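Local atomic coordinates of prophage Lp1 protein 11 (Lactobacillus plantarum WCFS1, PDB entry 3B7H), a protein that is of unknown precise function but probably binds DNA through a Cro/C1-type helix-turn-helix domain, as prophage regulators of this family do. Residues A[19-30]-A[54-62]. Residues are numbered along the deposited sequence; the frame is centred on the assembly and turned at random.
Sequences QNLTINRVATLA and RKVCGTLGI
A largely apolar helix-helix contact, closed at one end by a single side-chain-to-backbone hydrogen bond, joins Val26, Leu29 and Ala30 of helix 23-30, and the turn leading into it, to Val56, Thr59 and Leu60 in the last turns of helix 50-60. The helix segments run at 102° to each other, with their axes 9.0 Å apart at closest approach. Val26 and Val56 meet at about a right angle through their CG1 methyls, 3.8 Å apart, with CG1 of Val26 trans to its N (chi1 168°); Leu12 of helix 4-18 also packs on Val56. Thr59 packs against Leu29 and Ala30: its CG2 lies 3.8 Å from Leu29 CB and its OG1 3.2 Å from Ala30 CB, so the methyl and the hydroxyl each meet a different residue. The CB of Ala30 also faces the backbone of the other helix, 3.9 Å from Lys55 O. By the helix order of the five-helix Cro/C1-type fold, helix 23-30 corresponds to the first helix of the helix-turn-helix and helix 34-41 to the second, probably the recognition helix; Ala27, turned away from helix 50-60, packs on Val37 of that second helix. Toward the turn, the side chains of Leu21 and Leu60 lie alongside each other, pointing opposite ways, with Leu21 CD1 3.7 Å from Leu60 CD2. Beyond them the extended side chain of Gln19 reaches the C-terminal end of helix 50-60, where NE2 donates to Leu60 O at 2.6 Å, a short bond with an N-H...O angle of 166°. The donor lies in the carbonyl plane, on a lone pair, and the oxygen is nearly in the amide plane of Gln19. Gln19 is the first residue after helix 4-18, and Leu60 comes just before Gly61, the positive-phi residue of a Schellman motif.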
# COMPACT_ATOMS: atom_id res chain seq x y z
N GLN A 19 5.65 2.41 -20.17
CA GLN A 19 4.69 1.70 -21.00
C GLN A 19 4.09 2.57 -22.10
O GLN A 19 3.16 2.13 -22.77
CB GLN A 19 3.57 1.07 -20.16
CG GLN A 19 3.98 -0.16 -19.36
CD GLN A 19 2.83 -1.09 -19.04
OE1 GLN A 19 1.82 -1.17 -19.77
NE2 GLN A 19 2.97 -1.82 -17.94
N ASN A 20 4.63 3.77 -22.29
CA ASN A 20 4.09 4.72 -23.28
C ASN A 20 2.60 5.02 -23.03
O ASN A 20 1.82 5.17 -23.98
CB ASN A 20 4.32 4.23 -24.72
CG ASN A 20 5.82 4.00 -25.08
OD1 ASN A 20 6.76 4.48 -24.40
ND2 ASN A 20 6.03 3.28 -26.20
N LEU A 21 2.22 5.09 -21.76
CA LEU A 21 0.88 5.50 -21.34
C LEU A 21 0.99 6.91 -20.75
O LEU A 21 2.08 7.47 -20.61
CB LEU A 21 0.33 4.54 -20.28
CG LEU A 21 0.01 3.11 -20.72
CD1 LEU A 21 -0.03 2.15 -19.56
CD2 LEU A 21 -1.30 3.09 -21.46
N THR A 22 -0.15 7.48 -20.40
CA THR A 22 -0.17 8.71 -19.64
C THR A 22 -0.96 8.42 -18.37
O THR A 22 -1.74 7.47 -18.32
CB THR A 22 -0.81 9.86 -20.45
OG1 THR A 22 -2.15 9.51 -20.85
CG2 THR A 22 0.01 10.20 -21.68
N ILE A 23 -0.75 9.23 -17.33
CA ILE A 23 -1.50 9.05 -16.10
C ILE A 23 -3.00 9.15 -16.34
O ILE A 23 -3.78 8.43 -15.74
CB ILE A 23 -1.02 10.02 -14.97
CG1 ILE A 23 -1.74 9.71 -13.65
CG2 ILE A 23 -1.20 11.50 -15.36
CD1 ILE A 23 -1.31 8.40 -12.98
N ASN A 24 -3.41 10.02 -17.25
CA ASN A 24 -4.81 10.20 -17.58
C ASN A 24 -5.40 8.97 -18.26
O ASN A 24 -6.52 8.57 -17.98
CB ASN A 24 -4.96 11.43 -18.48
CG ASN A 24 -6.39 11.73 -18.85
OD1 ASN A 24 -6.81 11.54 -20.00
ND2 ASN A 24 -7.14 12.25 -17.89
N ARG A 25 -4.63 8.38 -19.16
CA ARG A 25 -5.05 7.16 -19.82
C ARG A 25 -5.20 5.99 -18.82
O ARG A 25 -6.17 5.23 -18.87
CB ARG A 25 -4.04 6.81 -20.91
CG ARG A 25 -4.40 5.60 -21.75
CD ARG A 25 -5.85 5.61 -22.21
NE ARG A 25 -6.13 4.48 -23.11
CZ ARG A 25 -7.35 4.08 -23.48
NH1 ARG A 25 -8.45 4.71 -23.04
NH2 ARG A 25 -7.48 3.04 -24.31
N VAL A 26 -4.24 5.87 -17.91
CA VAL A 26 -4.26 4.84 -16.88
C VAL A 26 -5.46 5.10 -15.99
O VAL A 26 -6.20 4.19 -15.69
CB VAL A 26 -2.96 4.85 -16.08
CG1 VAL A 26 -3.07 3.99 -14.83
CG2 VAL A 26 -1.82 4.37 -16.96
N ALA A 27 -5.67 6.34 -15.60
CA ALA A 27 -6.83 6.70 -14.81
C ALA A 27 -8.13 6.29 -15.51
O ALA A 27 -9.02 5.69 -14.91
CB ALA A 27 -6.81 8.19 -14.49
N THR A 28 -8.24 6.56 -16.79
CA THR A 28 -9.46 6.20 -17.51
C THR A 28 -9.62 4.65 -17.52
O THR A 28 -10.68 4.13 -17.16
CB THR A 28 -9.54 6.89 -18.94
OG1 THR A 28 -8.46 6.45 -19.78
CG2 THR A 28 -9.45 8.41 -18.81
N LEU A 29 -8.57 3.93 -17.90
CA LEU A 29 -8.61 2.47 -17.97
C LEU A 29 -8.81 1.81 -16.59
O LEU A 29 -9.54 0.81 -16.48
CB LEU A 29 -7.32 1.94 -18.62
CG LEU A 29 -7.13 2.08 -20.13
CD1 LEU A 29 -5.68 1.75 -20.48
CD2 LEU A 29 -8.11 1.18 -20.91
N ALA A 30 -8.18 2.37 -15.56
CA ALA A 30 -8.29 1.85 -14.20
C ALA A 30 -9.58 2.29 -13.55
O ALA A 30 -9.92 1.85 -12.45
CB ALA A 30 -7.10 2.30 -13.36
N ARG A 54 -3.43 -0.97 -6.36
CA ARG A 54 -3.84 -2.26 -6.94
C ARG A 54 -4.52 -2.08 -8.28
O ARG A 54 -4.24 -2.80 -9.23
CB ARG A 54 -4.74 -3.02 -5.97
CG ARG A 54 -5.27 -4.33 -6.56
CD ARG A 54 -6.16 -5.13 -5.64
NE ARG A 54 -7.26 -4.34 -5.09
CZ ARG A 54 -8.35 -3.93 -5.76
NH1 ARG A 54 -8.52 -4.19 -7.06
NH2 ARG A 54 -9.30 -3.25 -5.11
N LYS A 55 -5.44 -1.12 -8.36
CA LYS A 55 -6.19 -0.87 -9.58
C LYS A 55 -5.27 -0.42 -10.73
O LYS A 55 -5.41 -0.89 -11.86
CB LYS A 55 -7.29 0.20 -9.34
CG LYS A 55 -8.47 -0.28 -8.45
CD LYS A 55 -9.44 0.85 -8.09
CE LYS A 55 -10.72 0.28 -7.47
NZ LYS A 55 -11.62 1.36 -6.90
N VAL A 56 -4.36 0.50 -10.45
CA VAL A 56 -3.38 0.94 -11.45
C VAL A 56 -2.48 -0.21 -11.90
O VAL A 56 -2.18 -0.35 -13.08
CB VAL A 56 -2.52 2.08 -10.92
CG1 VAL A 56 -1.37 2.31 -11.89
CG2 VAL A 56 -3.35 3.32 -10.79
N CYS A 57 -2.06 -1.03 -10.94
CA CYS A 57 -1.22 -2.19 -11.24
C CYS A 57 -1.92 -3.11 -12.21
O CYS A 57 -1.32 -3.63 -13.14
CB CYS A 57 -0.81 -2.92 -9.95
SG CYS A 57 0.49 -2.07 -9.07
N GLY A 58 -3.22 -3.27 -12.02
CA GLY A 58 -4.02 -4.10 -12.91
C GLY A 58 -3.93 -3.60 -14.34
O GLY A 58 -3.72 -4.38 -15.28
N THR A 59 -4.07 -2.30 -14.49
CA THR A 59 -4.01 -1.63 -15.79
C THR A 59 -2.63 -1.76 -16.41
O THR A 59 -2.49 -1.89 -17.62
CB THR A 59 -4.33 -0.13 -15.65
OG1 THR A 59 -5.67 0.02 -15.18
CG2 THR A 59 -4.19 0.58 -16.98
N LEU A 60 -1.61 -1.70 -15.55
CA LEU A 60 -0.24 -1.83 -15.98
C LEU A 60 0.19 -3.26 -16.27
O LEU A 60 1.24 -3.46 -16.89
CB LEU A 60 0.68 -1.23 -14.94
CG LEU A 60 0.66 0.29 -14.87
CD1 LEU A 60 1.61 0.71 -13.78
CD2 LEU A 60 1.07 0.93 -16.19
N GLY A 61 -0.61 -4.25 -15.83
CA GLY A 61 -0.26 -5.67 -16.00
C GLY A 61 0.83 -6.15 -15.05
O GLY A 61 1.55 -7.09 -15.35
N ILE A 62 0.97 -5.49 -13.91
CA ILE A 62 1.95 -5.88 -12.92
C ILE A 62 1.24 -6.19 -11.62
O ILE A 62 0.12 -5.71 -11.41
CB ILE A 62 3.01 -4.78 -12.67
CG1 ILE A 62 2.38 -3.50 -12.14
CG2 ILE A 62 3.77 -4.44 -13.96
CD1 ILE A 62 3.41 -2.41 -11.86